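Local coordinates for protein quinoline 2-oxidoreductase large subunit (Pseudomonas putida, PDB 1T3Q) that carries the molybdenum and pterin cytosine dinucleotide of quinoline 2-oxidoreductase, a molybdenum hydroxylase that probably oxidises quinoline at carbon 2, at residues L417-R422 against V462-T467; E423-Q428 against V663-T668; G640-I645 against E743-S748. All coordinates share one frame; numbering follows the deposited sequence.

In the fold
The three contacts involve neighbouring strands of one mixed four-stranded sheet, ordered 454-467, 636-649, 655-665, 722-726. Interaction 1 lies at the edge strand 454-467, interaction 2 at the end of strand 655-665, and interaction 3 on strand 636-649 between them, where helix 744-761 packs. Their centres are about 11 Å (1 to 2), 13 Å (2 to 3) and 15 Å (1 to 3) apart. Segments 417-422 and 423-428 are consecutive, so one chain passage serves interactions 1 and 2; segments of 1 and 2, and of 2 and 3, alternate along the chain, whereas 1 closes before 3 opens. Segment 663-668 reaches the cytosine of the dinucleotide, and segment 743-748 the molybdenum ion.

Interaction 1 (L417-R422 against V462-T467); sequences LGQTHR and VFNEVT. Unlike the reference sequence in segment 462-467: Glu465 (reference Asp), Val466 (reference Cys).
Gln419 and Asn464 form a buried side-chain amide pair, joining the short 413-414/420-421 hairpin to 454-467, an edge strand of a four-stranded sheet. The two side chains come from opposite directions, and Asn464 ND2 donates to Gln419 OE1 at 2.9 Å. The amide planes are turned 66° apart: the bond leaves almost in the plane of the Asn464 amide, yet reaches Gln419 OE1 from above the carbonyl plane, 36° out of it. Gln419 spans the distance with its CG anti to the backbone N (chi1 -173°) and an extended chain. The other halves of the amides are tied through a water, which accepts from Gln419 NE2 at 2.8 Å and donates to Asn464 OD1 at 2.9 Å. Val466 CG1 packs 3.9 Å from Gln419 NE2, while the His421 side chain crosses Asn464 at about a right angle, His421 NE2 3.7 Å from Asn464 ND2. The other ring nitrogen of His421, ND1, is bound to Phe413 O within the hairpin. With an alanine here instead of Gln419, Asn464 ND2 would probably lose this acceptor and the water this donor, leaving the Asn464 amide freer to turn. Around the pair, Gln419 and Val466 both rest on Leu637 of the adjoining strand 636-649, helix 471-476 touches them through Phe476 and Thr473, and Tyr426 of helix 426-437 meets the His421 ring at about a right angle.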
loop_
_atom_site.group_PDB
_atom_site.type_symbol
_atom_site.label_atom_id
_atom_site.label_comp_id
_atom_site.label_asym_id
_atom_site.label_seq_id
_atom_site.Cartn_x
_atom_site.Cartn_y
_atom_site.Cartn_z
ATOM N N LEU B 417 23.328 32.148 -32.387
ATOM C CA LEU B 417 22.417 32.205 -31.252
ATOM C C LEU B 417 23.020 31.700 -29.942
ATOM O O LEU B 417 22.303 31.426 -28.979
ATOM C CB LEU B 417 21.124 31.447 -31.573
ATOM C CG LEU B 417 20.312 32.039 -32.735
ATOM C CD1 LEU B 417 19.034 31.250 -32.922
ATOM C CD2 LEU B 417 19.985 33.498 -32.449
ATOM N N GLY B 418 24.342 31.574 -29.918
ATOM C CA GLY B 418 25.021 31.150 -28.709
ATOM C C GLY B 418 25.047 29.678 -28.346
ATOM O O GLY B 418 25.325 29.345 -27.197
ATOM N N GLN B 419 24.749 28.790 -29.289
ATOM C CA GLN B 419 24.806 27.368 -28.971
ATOM C C GLN B 419 26.167 26.857 -29.420
ATOM O O GLN B 419 26.550 27.025 -30.577
ATOM C CB GLN B 419 23.701 26.572 -29.678
ATOM C CG GLN B 419 23.652 25.109 -29.212
ATOM C CD GLN B 419 22.625 24.260 -29.952
ATOM O OE1 GLN B 419 22.759 24.000 -31.148
ATOM N NE2 GLN B 419 21.595 23.819 -29.236
ATOM N N THR B 420 26.898 26.243 -28.502
ATOM C CA THR B 420 28.215 25.719 -28.826
ATOM C C THR B 420 28.157 24.224 -29.118
ATOM O O THR B 420 27.709 23.437 -28.285
ATOM C CB THR B 420 29.215 25.965 -27.672
ATOM O OG1 THR B 420 29.299 27.373 -27.407
ATOM C CG2 THR B 420 30.603 25.445 -28.044
ATOM N N HIS B 421 28.601 23.844 -30.312
ATOM C CA HIS B 421 28.626 22.442 -30.712
ATOM C C HIS B 421 30.003 21.901 -30.324
ATOM O O HIS B 421 31.027 22.471 -30.713
ATOM C CB HIS B 421 28.420 22.313 -32.225
ATOM C CG HIS B 421 27.183 22.987 -32.735
ATOM N ND1 HIS B 421 27.094 24.352 -32.905
ATOM C CD2 HIS B 421 25.991 22.483 -33.128
ATOM C CE1 HIS B 421 25.900 24.658 -33.385
ATOM N NE2 HIS B 421 25.212 23.540 -33.529
ATOM N N ARG B 422 30.033 20.805 -29.568
ATOM C CA ARG B 422 31.299 20.233 -29.114
ATOM C C ARG B 422 31.642 18.845 -29.654
ATOM O O ARG B 422 32.805 18.561 -29.941
ATOM C CB ARG B 422 31.333 20.231 -27.581
ATOM C CG ARG B 422 31.241 21.639 -26.994
ATOM C CD ARG B 422 31.380 21.661 -25.481
ATOM N NE ARG B 422 31.234 23.022 -24.970
ATOM C CZ ARG B 422 32.148 23.978 -25.109
ATOM N NH1 ARG B 422 31.919 25.187 -24.618
ATOM N NH2 ARG B 422 33.301 23.724 -25.718
ATOM N N VAL B 462 17.605 16.892 -40.887
ATOM C CA VAL B 462 18.802 16.659 -40.090
ATOM C C VAL B 462 18.662 17.521 -38.842
ATOM O O VAL B 462 18.294 18.694 -38.933
ATOM C CB VAL B 462 20.070 17.051 -40.871
ATOM C CG1 VAL B 462 21.301 16.852 -40.000
ATOM C CG2 VAL B 462 20.168 16.204 -42.144
ATOM N N PHE B 463 18.958 16.949 -37.681
ATOM C CA PHE B 463 18.802 17.690 -36.436
ATOM C C PHE B 463 19.877 17.447 -35.387
ATOM O O PHE B 463 20.717 16.552 -35.505
ATOM C CB PHE B 463 17.465 17.315 -35.781
ATOM C CG PHE B 463 17.483 15.955 -35.124
ATOM C CD1 PHE B 463 17.369 14.795 -35.887
ATOM C CD2 PHE B 463 17.715 15.833 -33.756
ATOM C CE1 PHE B 463 17.495 13.537 -35.300
ATOM C CE2 PHE B 463 17.844 14.580 -33.159
ATOM C CZ PHE B 463 17.735 13.426 -33.937
ATOM N N ASN B 464 19.825 18.279 -34.352
ATOM C CA ASN B 464 20.671 18.145 -33.179
ATOM C C ASN B 464 19.610 18.401 -32.107
ATOM O O ASN B 464 18.536 18.918 -32.425
ATOM C CB ASN B 464 21.843 19.150 -33.179
ATOM C CG ASN B 464 21.448 20.551 -32.769
ATOM O OD1 ASN B 464 20.281 20.929 -32.811
ATOM N ND2 ASN B 464 22.445 21.342 -32.386
ATOM N N GLU B 465 19.876 18.024 -30.864
ATOM C CA GLU B 465 18.875 18.167 -29.818
ATOM C C GLU B 465 19.505 18.307 -28.438
ATOM O O GLU B 465 20.476 17.618 -28.124
ATOM C CB GLU B 465 17.971 16.920 -29.853
ATOM C CG GLU B 465 17.113 16.667 -28.628
ATOM C CD GLU B 465 16.495 15.263 -28.624
ATOM O OE1 GLU B 465 15.641 14.992 -27.757
ATOM O OE2 GLU B 465 16.871 14.428 -29.475
ATOM N N VAL B 466 18.958 19.197 -27.613
ATOM C CA VAL B 466 19.482 19.352 -26.261
ATOM C C VAL B 466 18.883 18.240 -25.407
ATOM O O VAL B 466 17.662 18.062 -25.375
ATOM C CB VAL B 466 19.116 20.736 -25.653
ATOM C CG1 VAL B 466 19.798 21.845 -26.453
ATOM C CG2 VAL B 466 17.610 20.934 -25.638
ATOM N N THR B 467 19.742 17.474 -24.734
ATOM C CA THR B 467 19.286 16.377 -23.881
ATOM C C THR B 467 19.876 16.511 -22.482
ATOM O O THR B 467 20.681 17.410 -22.230
ATOM C CB THR B 467 19.686 14.996 -24.461
ATOM O OG1 THR B 467 21.106 14.822 -24.374
ATOM C CG2 THR B 467 19.263 14.890 -25.911
HETATM O O HOH W 1 19.584 22.175 -30.251
#

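Interaction 2 (E423-Q428 against V663-T668); sequences EGTYLQ and VEDCGT. With MCN (pterin cytosine dinucleotide), chain N.
Thr425 and Asp665 meet almost at right angles, the threonine coming from the start of helix 426-437 and the aspartate from the end of strand 655-665; their CA atoms are 7.2 Å apart. The contact centres on one carboxylate oxygen. Thr425 OG1 lies 2.7 Å from Asp665 OD2, and the methyl Thr425 CG2 rests against the same oxygen at 3.2 Å, so both branches of the threonine touch OD2. Thr425 OG1 also comes within 3.4 Å of Asp665 CB. On the threonine, chi1 of 47° places OG1 between the backbone N and the carbonyl carbon; although Thr425 occupies the N-cap position, its hydroxyl makes no capping bond and is turned to the strand instead. Asn639 OD1 is a second partner of this hydroxyl, and Thr729 OG1 is a further partner of Asp665 OD2.

On the aspartate, a chi1 of -171° carries the carboxylate away from the backbone N, and its other oxygen serves its own chain. Gly667 N donates to Asp665 OD1 at 3.0 Å, arriving nearly in line with the C-O bond, and this closes an Asx turn; the positive phi of Gly667 suits glycine. After the turn, Thr668 O accepts from the amino group N4 of the cytosine at 2.9 Å, with an N-H...O angle of 157°, while Cys666 O stands 3.3 Å from N4. Asp665 probably acts as a second-shell residue: one oxygen ties the strand end to the helix start, and the Asx turn made by the other is consistent with a part in ordering the loop of the pterin cytosine dinucleotide pocket that receives the base.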
loop_
_atom_site.group_PDB
_atom_site.type_symbol
_atom_site.label_atom_id
_atom_site.label_comp_id
_atom_site.label_asym_id
_atom_site.label_seq_id
_atom_site.Cartn_x
_atom_site.Cartn_y
_atom_site.Cartn_z
ATOM N N GLU B 423 30.648 17.972 -29.776
ATOM C CA GLU B 423 30.898 16.638 -30.313
ATOM C C GLU B 423 29.604 16.052 -30.864
ATOM O O GLU B 423 28.617 15.896 -30.139
ATOM C CB GLU B 423 31.497 15.707 -29.240
ATOM C CG GLU B 423 30.502 15.076 -28.253
ATOM C CD GLU B 423 30.038 16.026 -27.159
ATOM O OE1 GLU B 423 28.868 15.906 -26.736
ATOM O OE2 GLU B 423 30.838 16.875 -26.706
ATOM N N GLY B 424 29.613 15.750 -32.158
ATOM C CA GLY B 424 28.439 15.188 -32.809
ATOM C C GLY B 424 28.773 14.683 -34.198
ATOM O O GLY B 424 29.860 14.952 -34.715
ATOM N N THR B 425 27.836 13.967 -34.812
ATOM C CA THR B 425 28.046 13.403 -36.142
ATOM C C THR B 425 27.157 14.012 -37.222
ATOM O O THR B 425 26.570 13.290 -38.028
ATOM C CB THR B 425 27.810 11.884 -36.117
ATOM O OG1 THR B 425 26.583 11.605 -35.426
ATOM C CG2 THR B 425 28.958 11.179 -35.411
ATOM N N TYR B 426 27.073 15.336 -37.261
ATOM C CA TYR B 426 26.232 15.999 -38.247
ATOM C C TYR B 426 26.528 15.581 -39.681
ATOM O O TYR B 426 25.643 15.101 -40.386
ATOM C CB TYR B 426 26.368 17.521 -38.140
ATOM C CG TYR B 426 26.137 18.103 -36.762
ATOM C CD1 TYR B 426 25.434 17.401 -35.780
ATOM C CD2 TYR B 426 26.596 19.383 -36.454
ATOM C CE1 TYR B 426 25.194 17.964 -34.528
ATOM C CE2 TYR B 426 26.361 19.954 -35.213
ATOM C CZ TYR B 426 25.660 19.244 -34.252
ATOM O OH TYR B 426 25.420 19.821 -33.027
ATOM N N LEU B 427 27.772 15.777 -40.118
ATOM C CA LEU B 427 28.157 15.427 -41.479
ATOM C C LEU B 427 27.957 13.949 -41.773
ATOM O O LEU B 427 27.362 13.588 -42.788
ATOM C CB LEU B 427 29.623 15.797 -41.749
ATOM C CG LEU B 427 30.090 15.464 -43.175
ATOM C CD1 LEU B 427 29.227 16.214 -44.181
ATOM C CD2 LEU B 427 31.554 15.835 -43.356
ATOM N N GLN B 428 28.456 13.094 -40.888
ATOM C CA GLN B 428 28.333 11.655 -41.088
ATOM C C GLN B 428 26.874 11.212 -41.152
ATOM O O GLN B 428 26.547 10.240 -41.837
ATOM C CB GLN B 428 29.078 10.896 -39.987
ATOM C CG GLN B 428 28.950 9.384 -40.089
ATOM C CD GLN B 428 29.976 8.639 -39.250
ATOM O OE1 GLN B 428 30.425 9.127 -38.209
ATOM N NE2 GLN B 428 30.337 7.439 -39.693
ATOM N N VAL B 663 18.619 7.932 -38.659
ATOM C CA VAL B 663 20.010 7.843 -38.235
ATOM C C VAL B 663 20.029 8.548 -36.884
ATOM O O VAL B 663 19.674 9.723 -36.790
ATOM C CB VAL B 663 20.965 8.573 -39.194
ATOM C CG1 VAL B 663 22.359 8.628 -38.581
ATOM C CG2 VAL B 663 21.007 7.861 -40.535
ATOM N N GLU B 664 20.427 7.837 -35.837
ATOM C CA GLU B 664 20.446 8.435 -34.507
ATOM C C GLU B 664 21.787 8.336 -33.808
ATOM O O GLU B 664 22.459 7.309 -33.870
ATOM C CB GLU B 664 19.373 7.781 -33.618
ATOM C CG GLU B 664 19.457 8.156 -32.137
ATOM C CD GLU B 664 19.069 9.605 -31.866
ATOM O OE1 GLU B 664 19.469 10.147 -30.811
ATOM O OE2 GLU B 664 18.355 10.200 -32.703
ATOM N N ASP B 665 22.172 9.423 -33.150
ATOM C CA ASP B 665 23.408 9.453 -32.386
ATOM C C ASP B 665 23.068 10.028 -31.022
ATOM O O ASP B 665 22.986 11.248 -30.856
ATOM C CB ASP B 665 24.475 10.331 -33.056
ATOM C CG ASP B 665 25.846 10.211 -32.383
ATOM O OD1 ASP B 665 25.910 9.971 -31.160
ATOM O OD2 ASP B 665 26.872 10.372 -33.076
ATOM N N CYS B 666 22.843 9.141 -30.058
ATOM C CA CYS B 666 22.535 9.544 -28.691
ATOM C C CYS B 666 23.718 9.130 -27.833
ATOM O O CYS B 666 23.562 8.688 -26.694
ATOM C CB CYS B 666 21.252 8.861 -28.196
ATOM S SG CYS B 666 21.249 7.047 -28.288
ATOM N N GLY B 667 24.915 9.281 -28.391
ATOM C CA GLY B 667 26.102 8.893 -27.663
ATOM C C GLY B 667 26.013 7.402 -27.407
ATOM O O GLY B 667 25.542 6.651 -28.261
ATOM N N THR B 668 26.451 6.975 -26.232
ATOM C CA THR B 668 26.416 5.564 -25.871
ATOM C C THR B 668 24.985 5.108 -25.592
ATOM O O THR B 668 24.316 5.662 -24.726
ATOM C CB THR B 668 27.262 5.301 -24.605
ATOM O OG1 THR B 668 28.633 5.615 -24.877
ATOM C CG2 THR B 668 27.153 3.841 -24.171
HETATM N N1 MCN N . 17.948 5.315 -23.721
HETATM C C2 MCN N . 19.041 4.394 -23.830
HETATM N N3 MCN N . 20.238 5.005 -24.169
HETATM C C4 MCN N . 20.442 6.360 -24.405
HETATM C C5 MCN N . 19.284 7.254 -24.292
HETATM C C6 MCN N . 18.057 6.736 -23.951
HETATM O O2 MCN N . 18.877 3.206 -23.661
HETATM N N4 MCN N . 21.631 6.832 -24.716
HETATM C "C1'" MCN N . 16.578 4.665 -23.297
HETATM C C2D MCN N . 16.306 4.831 -21.733
HETATM O "O2'" MCN N . 15.579 3.658 -21.223
HETATM C "C3'" MCN N . 15.543 6.137 -21.651
HETATM C C4D MCN N . 14.665 6.146 -22.880
HETATM O O4D MCN N . 15.411 5.302 -23.892
HETATM O "O3'" MCN N . 14.747 6.171 -20.415
HETATM C "C5'" MCN N . 14.218 7.549 -23.379
HETATM O "O5'" MCN N . 15.400 8.304 -23.486
HETATM P PA MCN N . 15.654 9.690 -22.773
HETATM O O1A MCN N . 16.680 9.429 -21.714
HETATM O O2A MCN N . 15.919 10.653 -23.918
HETATM O O3A MCN N . 14.324 10.359 -22.116
HETATM P PB MCN N . 13.520 10.007 -20.776
HETATM O O1B MCN N . 13.598 11.210 -19.894
HETATM O O2B MCN N . 13.966 8.695 -20.200
HETATM O O3B MCN N . 12.017 9.791 -21.294
HETATM C C10 MCN N . 11.168 10.887 -21.522
HETATM C "C9'" MCN N . 11.079 11.029 -23.007
HETATM C "C8'" MCN N . 10.075 12.184 -23.231
HETATM S "S8'" MCN N . 10.584 13.772 -22.586
HETATM C "C7'" MCN N . 8.909 12.101 -23.874
HETATM S "S7'" MCN N . 7.754 13.444 -24.106
HETATM C "C6'" MCN N . 8.469 10.695 -24.408
HETATM C C7 MCN N . 9.669 9.830 -24.687
HETATM O "O9'" MCN N . 10.517 9.746 -23.553
HETATM N "N5'" MCN N . 7.438 10.190 -23.410
HETATM C C4A MCN N . 7.283 8.762 -23.617
HETATM N "N8'" MCN N . 9.237 8.436 -25.047
HETATM C C4B MCN N . 8.073 7.912 -24.413
HETATM N "N1'" MCN N . 7.886 6.517 -24.585
HETATM C "C2'" MCN N . 6.839 5.996 -23.904
HETATM N "N2'" MCN N . 6.610 4.673 -24.045
HETATM N "N3'" MCN N . 6.027 6.744 -23.075
HETATM C "C4'" MCN N . 6.164 8.162 -22.838
HETATM O "O4'" MCN N . 5.411 8.744 -22.096
#

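Interaction 3 (G640-I645 against E743-S748); sequences GGHAAI and ESAMIS. With SMO (dioxosulfidomolybdenum(VI) ion), chain O.
Behind the molybdenum pocket, in the segment that begins with its Glu743, helix 744-761 packs through Ser748 and Ala745 against His642 of strand 636-649. The axes of 640-645 and 744-748 come within 8.8 Å at a crossing angle of -58°. The ring is held at both nitrogens. His642 ND1 makes a 2.7 Å hydrogen bond with Ser748 OG, which lies at the ring edge near its plane; chi1 of 174° swings OG away from the serine's backbone N and towards the strand, and Ser461 OG is its second partner. The other nitrogen, His642 NE2, is 2.7 Å from a water lying in the ring plane at its edge; that water donates to Ser744 OG at 2.9 Å, the same hydroxyl being bonded to Met741 O. Ala745 CA packs obliquely at 3.9 Å from His642 NE2, and the ring of Phe463 lies near, its plane about 20° from that of the imidazole. Near the start of the helix, Glu743 OE2 stands 3.1 Å from OM2 of the dioxosulfidomolybdenum ion and bonds to Gly372 N. A buried His-Ser hydrogen bond and a water link thus join the sheet to the helix whose N-terminal end carries Glu743 of the molybdenum pocket, in this member of the xanthine dehydrogenase family.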
loop_
_atom_site.group_PDB
_atom_site.type_symbol
_atom_site.label_atom_id
_atom_site.label_comp_id
_atom_site.label_asym_id
_atom_site.label_seq_id
_atom_site.Cartn_x
_atom_site.Cartn_y
_atom_site.Cartn_z
ATOM N N GLY B 640 20.995 13.523 -35.223
ATOM C CA GLY B 640 20.573 12.461 -36.109
ATOM C C GLY B 640 19.905 13.019 -37.340
ATOM O O GLY B 640 20.007 14.212 -37.637
ATOM N N GLY B 641 19.214 12.149 -38.062
ATOM C CA GLY B 641 18.529 12.573 -39.260
ATOM C C GLY B 641 17.422 11.603 -39.604
ATOM O O GLY B 641 17.428 10.457 -39.154
ATOM N N HIS B 642 16.462 12.073 -40.390
ATOM C CA HIS B 642 15.347 11.249 -40.819
ATOM C C HIS B 642 15.047 11.563 -42.267
ATOM O O HIS B 642 15.239 12.690 -42.722
ATOM C CB HIS B 642 14.086 11.538 -39.997
ATOM C CG HIS B 642 14.246 11.295 -38.531
ATOM N ND1 HIS B 642 14.725 12.253 -37.666
ATOM C CD2 HIS B 642 14.018 10.190 -37.782
ATOM C CE1 HIS B 642 14.787 11.749 -36.445
ATOM N NE2 HIS B 642 14.363 10.498 -36.489
ATOM N N ALA B 643 14.577 10.554 -42.987
ATOM C CA ALA B 643 14.194 10.710 -44.384
ATOM C C ALA B 643 12.909 9.918 -44.543
ATOM O O ALA B 643 12.803 8.783 -44.072
ATOM C CB ALA B 643 15.272 10.167 -45.312
ATOM N N ALA B 644 11.924 10.529 -45.187
ATOM C CA ALA B 644 10.647 9.880 -45.395
ATOM C C ALA B 644 10.279 9.917 -46.863
ATOM O O ALA B 644 10.605 10.866 -47.577
ATOM C CB ALA B 644 9.563 10.575 -44.572
ATOM N N ILE B 645 9.618 8.859 -47.313
ATOM C CA ILE B 645 9.154 8.785 -48.685
ATOM C C ILE B 645 7.641 8.668 -48.586
ATOM O O ILE B 645 7.124 7.800 -47.884
ATOM C CB ILE B 645 9.720 7.558 -49.425
ATOM C CG1 ILE B 645 11.229 7.736 -49.638
ATOM C CG2 ILE B 645 9.014 7.394 -50.766
ATOM C CD1 ILE B 645 11.902 6.576 -50.356
ATOM N N GLU B 743 12.869 12.394 -27.305
ATOM C CA GLU B 743 12.090 13.265 -28.180
ATOM C C GLU B 743 12.575 13.373 -29.613
ATOM O O GLU B 743 11.867 13.915 -30.459
ATOM C CB GLU B 743 12.061 14.680 -27.607
ATOM C CG GLU B 743 11.423 14.809 -26.248
ATOM C CD GLU B 743 11.692 16.170 -25.652
ATOM O OE1 GLU B 743 12.817 16.378 -25.148
ATOM O OE2 GLU B 743 10.796 17.038 -25.711
ATOM N N SER B 744 13.776 12.864 -29.882
ATOM C CA SER B 744 14.390 12.969 -31.205
ATOM C C SER B 744 13.490 12.851 -32.432
ATOM O O SER B 744 13.472 13.752 -33.272
ATOM C CB SER B 744 15.553 11.973 -31.332
ATOM O OG SER B 744 15.100 10.629 -31.287
ATOM N N ALA B 745 12.743 11.757 -32.543
ATOM C CA ALA B 745 11.888 11.553 -33.703
ATOM C C ALA B 745 10.758 12.571 -33.837
ATOM O O ALA B 745 10.344 12.884 -34.948
ATOM C CB ALA B 745 11.319 10.134 -33.690
ATOM N N MET B 746 10.244 13.076 -32.720
ATOM C CA MET B 746 9.156 14.052 -32.795
ATOM C C MET B 746 9.672 15.459 -33.048
ATOM O O MET B 746 8.898 16.391 -33.276
ATOM C CB MET B 746 8.293 14.019 -31.530
ATOM C CG MET B 746 7.014 13.187 -31.696
ATOM S SD MET B 746 5.968 13.755 -33.080
ATOM C CE MET B 746 5.262 15.250 -32.355
ATOM N N ILE B 747 10.986 15.618 -33.006
ATOM C CA ILE B 747 11.571 16.918 -33.293
ATOM C C ILE B 747 11.819 16.959 -34.795
ATOM O O ILE B 747 11.447 17.908 -35.476
ATOM C CB ILE B 747 12.940 17.109 -32.588
ATOM C CG1 ILE B 747 12.747 17.256 -31.078
ATOM C CG2 ILE B 747 13.665 18.322 -33.166
ATOM C CD1 ILE B 747 14.049 17.293 -30.309
ATOM N N SER B 748 12.416 15.882 -35.299
ATOM C CA SER B 748 12.816 15.773 -36.696
ATOM C C SER B 748 11.933 15.016 -37.693
ATOM O O SER B 748 11.754 15.470 -38.819
ATOM C CB SER B 748 14.236 15.194 -36.733
ATOM O OG SER B 748 14.675 14.928 -38.052
HETATM S S SMO O . 7.397 16.638 -23.823
HETATM MO MO SMO O . 8.704 15.287 -22.809
HETATM O OM2 SMO O . 9.648 16.748 -22.818
HETATM O OM1 SMO O . 7.914 15.127 -21.320
HETATM O O HOH W 2 14.795 9.538 -34.005
#